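Local coordinates for protein (superoxide dismutase) (Aquifex pyrophilus, PDB 1COJ) that converts superoxide radicals into hydrogen peroxide and molecular oxygen, using one iron ion bound in each subunit of a homotetramer, at residues G86-S97 with K186-F197. Numbering follows the deposited sequence.
Sequences GMLTPGGKGEPS and KNINWDVVNERF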
loop_
_atom_site.group_PDB
_atom_site.type_symbol
_atom_site.label_atom_id
_atom_site.label_comp_id
_atom_site.label_asym_id
_atom_site.label_seq_id
_atom_site.Cartn_x
_atom_site.Cartn_y
_atom_site.Cartn_z
ATOM N N GLY A 86 -8.526 -20.802 -15.727
ATOM C CA GLY A 86 -8.569 -21.126 -17.141
ATOM C C GLY A 86 -7.361 -21.829 -17.724
ATOM O O GLY A 86 -7.454 -22.444 -18.788
ATOM N N MET A 87 -6.229 -21.768 -17.037
ATOM C CA MET A 87 -5.034 -22.415 -17.549
ATOM C C MET A 87 -4.658 -23.692 -16.804
ATOM O O MET A 87 -3.537 -24.180 -16.947
ATOM C CB MET A 87 -3.853 -21.439 -17.560
ATOM C CG MET A 87 -3.375 -20.998 -16.184
ATOM S SD MET A 87 -1.925 -19.942 -16.275
ATOM C CE MET A 87 -0.662 -21.145 -16.599
ATOM N N LEU A 88 -5.586 -24.235 -16.020
ATOM C CA LEU A 88 -5.331 -25.462 -15.268
ATOM C C LEU A 88 -6.162 -26.640 -15.783
ATOM O O LEU A 88 -7.379 -26.526 -15.953
ATOM C CB LEU A 88 -5.606 -25.247 -13.774
ATOM C CG LEU A 88 -4.667 -24.289 -13.033
ATOM C CD1 LEU A 88 -5.244 -23.946 -11.674
ATOM C CD2 LEU A 88 -3.280 -24.899 -12.896
ATOM N N THR A 89 -5.488 -27.752 -16.077
ATOM C CA THR A 89 -6.139 -28.980 -16.546
ATOM C C THR A 89 -5.482 -30.127 -15.799
ATOM O O THR A 89 -4.271 -30.099 -15.580
ATOM C CB THR A 89 -5.944 -29.222 -18.074
ATOM O OG1 THR A 89 -5.965 -27.971 -18.761
ATOM C CG2 THR A 89 -7.041 -30.039 -18.633
ATOM N N PRO A 90 -6.264 -31.149 -15.401
ATOM C CA PRO A 90 -5.709 -32.293 -14.670
ATOM C C PRO A 90 -4.514 -32.948 -15.363
ATOM O O PRO A 90 -4.621 -33.438 -16.484
ATOM C CB PRO A 90 -6.909 -33.243 -14.543
ATOM C CG PRO A 90 -7.848 -32.799 -15.638
ATOM C CD PRO A 90 -7.719 -31.307 -15.570
ATOM N N GLY A 91 -3.361 -32.891 -14.707
ATOM C CA GLY A 91 -2.149 -33.474 -15.247
ATOM C C GLY A 91 -1.450 -32.630 -16.293
ATOM O O GLY A 91 -0.377 -33.001 -16.762
ATOM N N GLY A 92 -2.041 -31.498 -16.658
ATOM C CA GLY A 92 -1.432 -30.634 -17.651
ATOM C C GLY A 92 -1.820 -31.030 -19.060
ATOM O O GLY A 92 -2.460 -32.068 -19.268
ATOM N N LYS A 93 -1.434 -30.210 -20.033
ATOM C CA LYS A 93 -1.758 -30.483 -21.430
ATOM C C LYS A 93 -0.834 -29.724 -22.375
ATOM O O LYS A 93 -0.500 -28.565 -22.129
ATOM C CB LYS A 93 -3.209 -30.090 -21.711
ATOM C CG LYS A 93 -3.763 -30.591 -23.031
ATOM C CD LYS A 93 -5.236 -30.229 -23.154
ATOM C CE LYS A 93 -5.905 -30.939 -24.323
ATOM N NZ LYS A 93 -5.332 -30.579 -25.648
ATOM N N GLY A 94 -0.435 -30.382 -23.457
ATOM C CA GLY A 94 0.431 -29.762 -24.442
ATOM C C GLY A 94 1.822 -29.468 -23.928
ATOM O O GLY A 94 2.262 -30.044 -22.927
ATOM N N GLU A 95 2.506 -28.563 -24.619
ATOM C CA GLU A 95 3.864 -28.146 -24.281
ATOM C C GLU A 95 4.063 -26.722 -24.774
ATOM O O GLU A 95 3.336 -26.255 -25.655
ATOM C CB GLU A 95 4.894 -29.023 -24.998
ATOM C CG GLU A 95 5.206 -30.349 -24.341
ATOM C CD GLU A 95 6.307 -31.084 -25.081
ATOM O OE1 GLU A 95 7.392 -30.486 -25.252
ATOM O OE2 GLU A 95 6.085 -32.241 -25.507
ATOM N N PRO A 96 5.027 -25.995 -24.192
ATOM C CA PRO A 96 5.235 -24.625 -24.668
ATOM C C PRO A 96 5.695 -24.654 -26.131
ATOM O O PRO A 96 6.510 -25.495 -26.517
ATOM C CB PRO A 96 6.320 -24.092 -23.727
ATOM C CG PRO A 96 7.000 -25.332 -23.211
ATOM C CD PRO A 96 5.868 -26.285 -23.019
ATOM N N SER A 97 5.134 -23.771 -26.945
ATOM C CA SER A 97 5.473 -23.703 -28.357
ATOM C C SER A 97 6.932 -23.324 -28.583
ATOM O O SER A 97 7.591 -22.769 -27.695
ATOM C CB SER A 97 4.563 -22.697 -29.059
ATOM O OG SER A 97 4.721 -21.394 -28.523
ATOM N N LYS A 186 2.500 -28.708 -12.610
ATOM C CA LYS A 186 2.103 -30.024 -13.114
ATOM C C LYS A 186 0.766 -29.992 -13.846
ATOM O O LYS A 186 0.460 -30.902 -14.619
ATOM C CB LYS A 186 1.983 -31.044 -11.977
ATOM C CG LYS A 186 3.273 -31.460 -11.320
ATOM C CD LYS A 186 3.037 -32.717 -10.493
ATOM C CE LYS A 186 4.235 -33.070 -9.625
ATOM N NZ LYS A 186 4.394 -32.134 -8.475
ATOM N N ASN A 187 -0.033 -28.959 -13.612
ATOM C CA ASN A 187 -1.342 -28.878 -14.242
ATOM C C ASN A 187 -1.518 -27.768 -15.267
ATOM O O ASN A 187 -2.649 -27.429 -15.621
ATOM C CB ASN A 187 -2.425 -28.761 -13.169
ATOM C CG ASN A 187 -2.485 -29.975 -12.277
ATOM O OD1 ASN A 187 -1.909 -30.004 -11.198
ATOM N ND2 ASN A 187 -3.201 -30.981 -12.721
ATOM N N ILE A 188 -0.418 -27.238 -15.792
ATOM C CA ILE A 188 -0.508 -26.159 -16.767
ATOM C C ILE A 188 -1.001 -26.621 -18.133
ATOM O O ILE A 188 -0.487 -27.587 -18.704
ATOM C CB ILE A 188 0.841 -25.421 -16.937
ATOM C CG1 ILE A 188 1.195 -24.678 -15.646
ATOM C CG2 ILE A 188 0.760 -24.437 -18.101
ATOM C CD1 ILE A 188 2.514 -23.921 -15.700
ATOM N N ASN A 189 -2.037 -25.949 -18.628
ATOM C CA ASN A 189 -2.593 -26.242 -19.936
ATOM C C ASN A 189 -1.833 -25.354 -20.920
ATOM O O ASN A 189 -2.172 -24.183 -21.108
ATOM C CB ASN A 189 -4.086 -25.915 -19.971
ATOM C CG ASN A 189 -4.736 -26.296 -21.284
ATOM O OD1 ASN A 189 -4.083 -26.385 -22.328
ATOM N ND2 ASN A 189 -6.033 -26.529 -21.244
ATOM N N TRP A 190 -0.797 -25.911 -21.536
ATOM C CA TRP A 190 0.022 -25.171 -22.486
ATOM C C TRP A 190 -0.681 -24.734 -23.760
ATOM O O TRP A 190 -0.209 -23.821 -24.438
ATOM C CB TRP A 190 1.295 -25.945 -22.804
ATOM C CG TRP A 190 2.220 -25.977 -21.640
ATOM C CD1 TRP A 190 2.431 -27.019 -20.781
ATOM C CD2 TRP A 190 3.030 -24.895 -21.170
ATOM N NE1 TRP A 190 3.321 -26.650 -19.799
ATOM C CE2 TRP A 190 3.706 -25.354 -20.016
ATOM C CE3 TRP A 190 3.250 -23.584 -21.611
ATOM C CZ2 TRP A 190 4.589 -24.541 -19.293
ATOM C CZ3 TRP A 190 4.130 -22.777 -20.894
ATOM C CH2 TRP A 190 4.787 -23.260 -19.747
ATOM N N ASP A 191 -1.804 -25.365 -24.087
ATOM C CA ASP A 191 -2.558 -24.976 -25.274
ATOM C C ASP A 191 -3.070 -23.557 -25.030
ATOM O O ASP A 191 -3.003 -22.698 -25.910
ATOM C CB ASP A 191 -3.743 -25.919 -25.504
ATOM C CG ASP A 191 -3.323 -27.287 -26.026
ATOM O OD1 ASP A 191 -2.111 -27.551 -26.165
ATOM O OD2 ASP A 191 -4.220 -28.103 -26.310
ATOM N N VAL A 192 -3.542 -23.320 -23.807
ATOM C CA VAL A 192 -4.059 -22.016 -23.393
ATOM C C VAL A 192 -2.945 -20.964 -23.382
ATOM O O VAL A 192 -3.080 -19.900 -23.991
ATOM C CB VAL A 192 -4.725 -22.103 -21.988
ATOM C CG1 VAL A 192 -5.078 -20.717 -21.464
ATOM C CG2 VAL A 192 -5.987 -22.954 -22.064
ATOM N N VAL A 193 -1.833 -21.289 -22.730
ATOM C CA VAL A 193 -0.696 -20.375 -22.646
ATOM C C VAL A 193 -0.129 -20.040 -24.029
ATOM O O VAL A 193 0.155 -18.878 -24.320
ATOM C CB VAL A 193 0.425 -20.950 -21.744
ATOM C CG1 VAL A 193 1.598 -19.979 -21.665
ATOM C CG2 VAL A 193 -0.126 -21.238 -20.354
ATOM N N ASN A 194 0.013 -21.047 -24.887
ATOM C CA ASN A 194 0.545 -20.830 -26.232
ATOM C C ASN A 194 -0.341 -19.885 -27.036
ATOM O O ASN A 194 0.160 -19.044 -27.794
ATOM C CB ASN A 194 0.706 -22.155 -26.981
ATOM C CG ASN A 194 1.800 -23.039 -26.400
ATOM O OD1 ASN A 194 1.900 -24.214 -26.747
ATOM N ND2 ASN A 194 2.615 -22.489 -25.515
ATOM N N GLU A 195 -1.656 -20.021 -26.873
ATOM C CA GLU A 195 -2.594 -19.158 -27.577
ATOM C C GLU A 195 -2.466 -17.729 -27.071
ATOM O O GLU A 195 -2.480 -16.783 -27.859
ATOM C CB GLU A 195 -4.032 -19.638 -27.400
ATOM C CG GLU A 195 -5.042 -18.657 -27.975
ATOM C CD GLU A 195 -6.445 -19.212 -28.050
ATOM O OE1 GLU A 195 -7.076 -19.052 -29.115
ATOM O OE2 GLU A 195 -6.921 -19.797 -27.052
ATOM N N ARG A 196 -2.349 -17.581 -25.755
ATOM C CA ARG A 196 -2.195 -16.265 -25.148
ATOM C C ARG A 196 -0.952 -15.595 -25.726
ATOM O O ARG A 196 -0.980 -14.415 -26.079
ATOM C CB ARG A 196 -2.054 -16.382 -23.630
ATOM C CG ARG A 196 -3.309 -16.839 -22.912
ATOM C CD ARG A 196 -3.084 -16.884 -21.409
ATOM N NE ARG A 196 -4.253 -17.384 -20.689
ATOM C CZ ARG A 196 -4.242 -17.769 -19.416
ATOM N NH1 ARG A 196 -3.126 -17.711 -18.707
ATOM N NH2 ARG A 196 -5.342 -18.259 -18.863
ATOM N N PHE A 197 0.123 -16.366 -25.858
ATOM C CA PHE A 197 1.381 -15.854 -26.394
ATOM C C PHE A 197 1.242 -15.378 -27.835
ATOM O O PHE A 197 1.746 -14.309 -28.193
ATOM C CB PHE A 197 2.486 -16.911 -26.296
ATOM C CG PHE A 197 3.830 -16.436 -26.791
ATOM C CD1 PHE A 197 4.530 -15.446 -26.106
ATOM C CD2 PHE A 197 4.395 -16.975 -27.944
ATOM C CE1 PHE A 197 5.775 -14.999 -26.560
ATOM C CE2 PHE A 197 5.639 -16.537 -28.407
ATOM C CZ PHE A 197 6.329 -15.548 -27.714
HETATM O O HOH W 1 -7.502 -25.427 -19.004
HETATM O O HOH W 2 2.586 -19.736 -29.107
#
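Two isolated beta bridges, Leu88 with Ile188 and Lys93 with Asn189, tie the 86-97 loop to the 187-190 backbone: Asn189 N donates to Met87 O (2.9 Å) and Thr89 N to Asn187 O on entering the type II turn Thr89-Gly92; after it Lys93 N donates to Ile188 O and Trp190 N to Lys93 O (2.7 Å). Gly92 suits the return, since a CB there would run into Lys186 O. Trp190 is sandwiched: Pro96 CD lies 3.8 Å from the centroid of its five-membered ring, 14° off the normal, a CH-pi contact, while Ile188 CG2 covers the opposite face. An alanine in place of Trp190 would remove the indole, which is likely to open a gap between Pro96 and Ile188 and let the loop shift. At the helix N-terminus Asn189, with CG anti to its own N (chi1 -176°), turns OD1 back to accept weak N-cap bonds from Asp191 N and Val192 N. Within the first helical turn, Lys93 NZ forms a salt bridge with Asp191 OD2 (2.8 Å), approaching on the syn side but 32° out of the carboxylate plane. On the side of strand 157-163, Met87 bends at its end, bringing CE to 3.8 Å from Val193 CG2, while Arg196, whose NH1 and NH2 are hydrogen-bonded to Leu159 O and Leu83 O, crosses the Met87 side chain at about a right angle, NH1 against SD. This loop, which in iron/manganese superoxide dismutases joins the alpha-hairpin to the C-terminal domain, runs from helix 63-86 to helix 98-107 along the start of helix 190-207, with Ile160 of strand 157-163 packing against Met87, Trp190 and Val193.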